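Local atomic coordinates of lymphotactin (PDB entry 2NYZ), a protein that acts as a C-class chemokine, probably attracting lymphocytes but not monocytes or neutrophils. Residues C11-T15 with V47-P51; V21-Y27 with I38-G44. All coordinates share one frame; numbering follows the deposited sequence.

Interaction 1 (C11-T15 with V47-P51); sequences CVSLT and VCADP
The backbones of Leu-14 and Ala-49 come within 5.0 Å at their CA atoms, and one backbone bond joins the two segments: Thr-15 N donates to Cys-48 O over 2.9 Å, nearly straight at hydrogen (166°) but reaching the oxygen from above its carbonyl plane. A disulfide makes the second link, Cys-11 SG to Cys-48 SG at 2.0 Å with a chi3 of -85°. Each SG is turned anti to its own carbonyl carbon and lies beside its own backbone N, and in these positions the two sulfurs meet. The two methyls of Leu-14 are divided: CD2 meets Cys-48 CB at 3.6 Å, while CD1 rests against Asp-50 CA at 3.8 Å. The methyl CG2 of Thr-15 sits beside Cys-48 O, and Thr-15 OG1 turns to Gln-17 N in its own loop. Cys-48 also forms backbone hydrogen bonds with another protein's chain, whose side chains pack on Cys-11 and Val-12. A C chemokine keeps one disulfide where most chemokines have two. Here one covalent link and one backbone hydrogen bond, both at Cys-48, fix the N-terminal loop to the end of strand 46-49.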
loop_
_atom_site.group_PDB
_atom_site.type_symbol
_atom_site.label_atom_id
_atom_site.label_comp_id
_atom_site.label_asym_id
_atom_site.label_seq_id
_atom_site.Cartn_x
_atom_site.Cartn_y
_atom_site.Cartn_z
ATOM N N CYS D 11 -1.753 22.366 -24.743
ATOM C CA CYS D 11 -2.437 21.383 -23.918
ATOM C C CYS D 11 -1.409 20.341 -23.529
ATOM O O CYS D 11 -0.637 19.873 -24.357
ATOM C CB CYS D 11 -3.569 20.701 -24.682
ATOM S SG CYS D 11 -5.057 21.702 -25.017
ATOM N N VAL D 12 -1.392 19.981 -22.257
ATOM C CA VAL D 12 -0.449 18.994 -21.782
ATOM C C VAL D 12 -1.165 17.668 -21.624
ATOM O O VAL D 12 -0.594 16.615 -21.879
ATOM C CB VAL D 12 0.142 19.428 -20.447
ATOM C CG1 VAL D 12 1.079 18.365 -19.921
ATOM C CG2 VAL D 12 0.860 20.753 -20.627
ATOM N N SER D 13 -2.425 17.732 -21.212
ATOM C CA SER D 13 -3.233 16.536 -21.024
ATOM C C SER D 13 -4.590 16.688 -21.708
ATOM O O SER D 13 -5.150 17.785 -21.775
ATOM C CB SER D 13 -3.442 16.260 -19.531
ATOM O OG SER D 13 -2.255 15.802 -18.907
ATOM N N LEU D 14 -5.113 15.583 -22.223
ATOM C CA LEU D 14 -6.402 15.610 -22.894
ATOM C C LEU D 14 -7.444 15.040 -21.948
ATOM O O LEU D 14 -7.173 14.080 -21.223
ATOM C CB LEU D 14 -6.334 14.799 -24.192
ATOM C CG LEU D 14 -5.317 15.282 -25.240
ATOM C CD1 LEU D 14 -5.409 14.414 -26.483
ATOM C CD2 LEU D 14 -5.583 16.739 -25.601
ATOM N N THR D 15 -8.628 15.640 -21.937
ATOM C CA THR D 15 -9.670 15.172 -21.044
ATOM C C THR D 15 -9.946 13.718 -21.302
ATOM O O THR D 15 -9.713 13.224 -22.393
ATOM C CB THR D 15 -10.977 15.914 -21.235
ATOM O OG1 THR D 15 -11.893 15.505 -20.211
ATOM C CG2 THR D 15 -11.570 15.587 -22.596
ATOM N N VAL D 47 -11.535 22.814 -22.154
ATOM C CA VAL D 47 -11.075 21.445 -22.061
ATOM C C VAL D 47 -10.482 20.999 -23.391
ATOM O O VAL D 47 -11.017 21.283 -24.460
ATOM C CB VAL D 47 -12.214 20.472 -21.645
ATOM C CG1 VAL D 47 -13.302 21.233 -20.887
ATOM C CG2 VAL D 47 -12.777 19.752 -22.861
ATOM N N CYS D 48 -9.357 20.310 -23.301
ATOM C CA CYS D 48 -8.664 19.794 -24.459
ATOM C C CYS D 48 -9.211 18.402 -24.706
ATOM O O CYS D 48 -9.545 17.683 -23.764
ATOM C CB CYS D 48 -7.170 19.689 -24.176
ATOM S SG CYS D 48 -6.358 21.193 -23.540
ATOM N N ALA D 49 -9.293 18.019 -25.974
ATOM C CA ALA D 49 -9.800 16.706 -26.336
ATOM C C ALA D 49 -9.026 16.157 -27.519
ATOM O O ALA D 49 -8.381 16.903 -28.260
ATOM C CB ALA D 49 -11.274 16.803 -26.678
ATOM N N ASP D 50 -9.088 14.844 -27.686
ATOM C CA ASP D 50 -8.423 14.170 -28.792
ATOM C C ASP D 50 -9.183 14.497 -30.086
ATOM O O ASP D 50 -10.387 14.254 -30.183
ATOM C CB ASP D 50 -8.437 12.658 -28.543
ATOM C CG ASP D 50 -7.751 11.880 -29.640
ATOM O OD1 ASP D 50 -7.884 10.637 -29.662
ATOM O OD2 ASP D 50 -7.075 12.511 -30.478
ATOM N N PRO D 51 -8.496 15.067 -31.092
ATOM C CA PRO D 51 -9.166 15.402 -32.357
ATOM C C PRO D 51 -9.488 14.136 -33.143
ATOM O O PRO D 51 -10.216 14.171 -34.131
ATOM C CB PRO D 51 -8.140 16.271 -33.081
ATOM C CG PRO D 51 -7.252 16.784 -31.971
ATOM C CD PRO D 51 -7.121 15.589 -31.080
#

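Interaction 2 (V21-Y27 with I38-G44)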
loop_
_atom_site.group_PDB
_atom_site.type_symbol
_atom_site.label_atom_id
_atom_site.label_comp_id
_atom_site.label_asym_id
_atom_site.label_seq_id
_atom_site.Cartn_x
_atom_site.Cartn_y
_atom_site.Cartn_z
ATOM N N VAL D 21 -22.245 18.250 -26.270
ATOM C CA VAL D 21 -22.264 19.351 -27.225
ATOM C C VAL D 21 -23.132 20.443 -26.603
ATOM O O VAL D 21 -22.927 21.640 -26.834
ATOM C CB VAL D 21 -22.857 18.890 -28.591
ATOM C CG1 VAL D 21 -24.224 18.255 -28.376
ATOM C CG2 VAL D 21 -22.948 20.062 -29.552
ATOM N N SER D 22 -24.084 20.007 -25.783
ATOM C CA SER D 22 -24.999 20.903 -25.095
ATOM C C SER D 22 -24.309 21.688 -23.980
ATOM O O SER D 22 -24.969 22.236 -23.099
ATOM C CB SER D 22 -26.146 20.101 -24.498
ATOM O OG SER D 22 -25.657 19.165 -23.554
ATOM N N ARG D 23 -22.983 21.738 -24.011
ATOM C CA ARG D 23 -22.231 22.458 -22.991
ATOM C C ARG D 23 -21.125 23.265 -23.632
ATOM O O ARG D 23 -20.540 24.140 -22.996
ATOM C CB ARG D 23 -21.621 21.481 -21.978
ATOM C CG ARG D 23 -22.598 20.932 -20.951
ATOM C CD ARG D 23 -23.108 22.037 -20.050
ATOM N NE ARG D 23 -23.991 21.525 -19.007
ATOM C CZ ARG D 23 -25.249 21.147 -19.207
ATOM N NH1 ARG D 23 -25.788 21.227 -20.416
ATOM N NH2 ARG D 23 -25.970 20.683 -18.196
ATOM N N ILE D 24 -20.832 22.967 -24.895
ATOM C CA ILE D 24 -19.780 23.672 -25.606
ATOM C C ILE D 24 -20.308 24.982 -26.179
ATOM O O ILE D 24 -21.503 25.124 -26.435
ATOM C CB ILE D 24 -19.232 22.845 -26.768
ATOM C CG1 ILE D 24 -19.193 21.358 -26.403
ATOM C CG2 ILE D 24 -17.854 23.344 -27.128
ATOM C CD1 ILE D 24 -18.233 21.007 -25.336
ATOM N N LYS D 25 -19.410 25.940 -26.373
ATOM C CA LYS D 25 -19.775 27.235 -26.920
ATOM C C LYS D 25 -19.023 27.401 -28.227
ATOM O O LYS D 25 -19.610 27.721 -29.255
ATOM C CB LYS D 25 -19.399 28.347 -25.933
ATOM C CG LYS D 25 -19.664 29.774 -26.419
ATOM C CD LYS D 25 -19.829 30.757 -25.250
ATOM C CE LYS D 25 -18.603 30.802 -24.346
ATOM N NZ LYS D 25 -18.890 31.522 -23.069
ATOM N N THR D 26 -17.721 27.157 -28.188
ATOM C CA THR D 26 -16.889 27.282 -29.373
ATOM C C THR D 26 -15.786 26.249 -29.305
ATOM O O THR D 26 -15.819 25.357 -28.463
ATOM C CB THR D 26 -16.245 28.683 -29.460
ATOM O OG1 THR D 26 -15.558 28.977 -28.235
ATOM C CG2 THR D 26 -17.301 29.745 -29.709
ATOM N N TYR D 27 -14.811 26.370 -30.194
ATOM C CA TYR D 27 -13.694 25.445 -30.203
ATOM C C TYR D 27 -12.621 25.912 -31.179
ATOM O O TYR D 27 -12.862 26.783 -32.016
ATOM C CB TYR D 27 -14.177 24.022 -30.544
ATOM C CG TYR D 27 -14.360 23.718 -32.019
ATOM C CD1 TYR D 27 -13.295 23.240 -32.789
ATOM C CD2 TYR D 27 -15.594 23.898 -32.641
ATOM C CE1 TYR D 27 -13.453 22.949 -34.141
ATOM C CE2 TYR D 27 -15.766 23.609 -33.997
ATOM C CZ TYR D 27 -14.690 23.135 -34.742
ATOM O OH TYR D 27 -14.847 22.847 -36.084
ATOM N N ILE D 38 -9.624 22.221 -28.494
ATOM C CA ILE D 38 -9.878 22.867 -27.221
ATOM C C ILE D 38 -11.309 23.373 -27.174
ATOM O O ILE D 38 -11.636 24.393 -27.786
ATOM C CB ILE D 38 -8.937 24.065 -26.980
ATOM C CG1 ILE D 38 -7.478 23.644 -27.177
ATOM C CG2 ILE D 38 -9.117 24.576 -25.558
ATOM C CD1 ILE D 38 -6.493 24.810 -27.125
ATOM N N PHE D 39 -12.168 22.657 -26.460
ATOM C CA PHE D 39 -13.554 23.085 -26.340
ATOM C C PHE D 39 -13.645 24.187 -25.283
ATOM O O PHE D 39 -12.889 24.196 -24.311
ATOM C CB PHE D 39 -14.442 21.910 -25.927
ATOM C CG PHE D 39 -14.559 20.841 -26.967
ATOM C CD1 PHE D 39 -15.168 21.105 -28.189
ATOM C CD2 PHE D 39 -14.081 19.563 -26.722
ATOM C CE1 PHE D 39 -15.300 20.108 -29.150
ATOM C CE2 PHE D 39 -14.209 18.561 -27.673
ATOM C CZ PHE D 39 -14.819 18.831 -28.890
ATOM N N ILE D 40 -14.557 25.127 -25.479
ATOM C CA ILE D 40 -14.752 26.198 -24.517
ATOM C C ILE D 40 -16.189 26.083 -24.035
ATOM O O ILE D 40 -17.105 26.475 -24.749
ATOM C CB ILE D 40 -14.551 27.568 -25.162
ATOM C CG1 ILE D 40 -13.120 27.673 -25.710
ATOM C CG2 ILE D 40 -14.825 28.658 -24.146
ATOM C CD1 ILE D 40 -12.805 28.998 -26.402
ATOM N N THR D 41 -16.389 25.536 -22.839
ATOM C CA THR D 41 -17.733 25.366 -22.302
ATOM C C THR D 41 -18.471 26.695 -22.276
ATOM O O THR D 41 -17.855 27.763 -22.306
ATOM C CB THR D 41 -17.717 24.785 -20.876
ATOM O OG1 THR D 41 -17.380 25.814 -19.940
ATOM C CG2 THR D 41 -16.702 23.653 -20.782
ATOM N N LYS D 42 -19.793 26.622 -22.207
ATOM C CA LYS D 42 -20.617 27.815 -22.211
ATOM C C LYS D 42 -20.314 28.811 -21.107
ATOM O O LYS D 42 -20.700 29.973 -21.219
ATOM C CB LYS D 42 -22.100 27.430 -22.197
ATOM C CG LYS D 42 -22.580 26.814 -23.520
ATOM C CD LYS D 42 -24.059 26.457 -23.484
ATOM C CE LYS D 42 -24.526 25.895 -24.821
ATOM N NZ LYS D 42 -23.914 24.574 -25.149
ATOM N N ARG D 43 -19.625 28.388 -20.049
ATOM C CA ARG D 43 -19.306 29.338 -18.988
ATOM C C ARG D 43 -17.830 29.746 -18.952
ATOM O O ARG D 43 -17.397 30.441 -18.030
ATOM C CB ARG D 43 -19.737 28.824 -17.604
ATOM C CG ARG D 43 -19.961 29.979 -16.605
ATOM C CD ARG D 43 -20.202 29.546 -15.159
ATOM N NE ARG D 43 -21.469 28.847 -14.949
ATOM C CZ ARG D 43 -21.677 27.561 -15.226
ATOM N NH1 ARG D 43 -20.700 26.820 -15.731
ATOM N NH2 ARG D 43 -22.862 27.009 -14.991
ATOM N N GLY D 44 -17.051 29.314 -19.942
ATOM C CA GLY D 44 -15.658 29.723 -19.976
ATOM C C GLY D 44 -14.531 28.728 -19.760
ATOM O O GLY D 44 -13.368 29.096 -19.943
#
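Ile-24 and Phe-39 meet on the inner face of an antiparallel beta hairpin, strands 24-28 and 37-41 of the chemokine sheet, interrupted by a classic beta bulge in which Lys-25 and Thr-26 both face Ile-40. Ile-24 touches the ring obliquely, CG2 lying 3.7 Å from Phe-39 CD1, while its CD1 reaches toward Phe-39 CB and CG. Tyr-27 adds its CB to the same ring carbon. On the other face Thr-26 OG1, placed between backbone N and carbonyl carbon (chi1 53°), lies against the Ile-40 side chain, 3.3 Å from Ile-40 CD1. The bulge is held by two backbone bonds, Lys-25 N to Ile-40 O at 2.9 Å and the longer Ile-40 N to Thr-26 O at 3.2 Å. Past it the two segments stay joined through Lys-42 N, which donates to Arg-23 O over 2.7 Å. The type I turn from Thr-41 to Gly-44 supplies one acceptor and one donor to lysine bonds. Lys-25 NZ, its chain bent at chi3 (59°), hydrogen-bonds to Lys-42 O at 3.0 Å from above the carbonyl plane. The Lys-42 side chain, bent at chi4, carries its NZ to a 2.8 Å hydrogen bond with Ile-24 O. Helix 54-64 covers the inner face: Met-63 touches Ile-24, Val-56 and Val-59 touch Phe-39, and Tyr-27 OH is hydrogen-bonded to Asp-64. An alanine here in place of Ile-24, lacking CG2 and CD1, would probably open a gap between the Phe-39 ring and Met-63 and leave the ring freer to turn. Beyond the hairpin, Arg-23 NH2 forms a salt bridge with an acidic side chain of another protein's chain. Within its own chain the turn is tied down by Thr-41 OG1, hydrogen-bonded to Leu-45 N.

From the N terminus, the chain first passes Cys-11 to Thr-15, leads through a loop to residues 21-27, turns back into 38-44, and then reaches 47-51. Interaction 2 pairs the first two strands of the sheet and closes the short loop between them; interaction 1 closes a longer one around it, so the two nest and do not cross. Strand 37-41 is the shared middle: it pairs with 24-28 on one edge and with 46-49 on the other, where Phe-39 N and Val-47 O probably form a hydrogen bond. Ala-49 packs on the Phe-39 ring, and the disulfide sulfur of Cys-11 rests on Ile-38, bringing the N-terminal loop onto the hairpin.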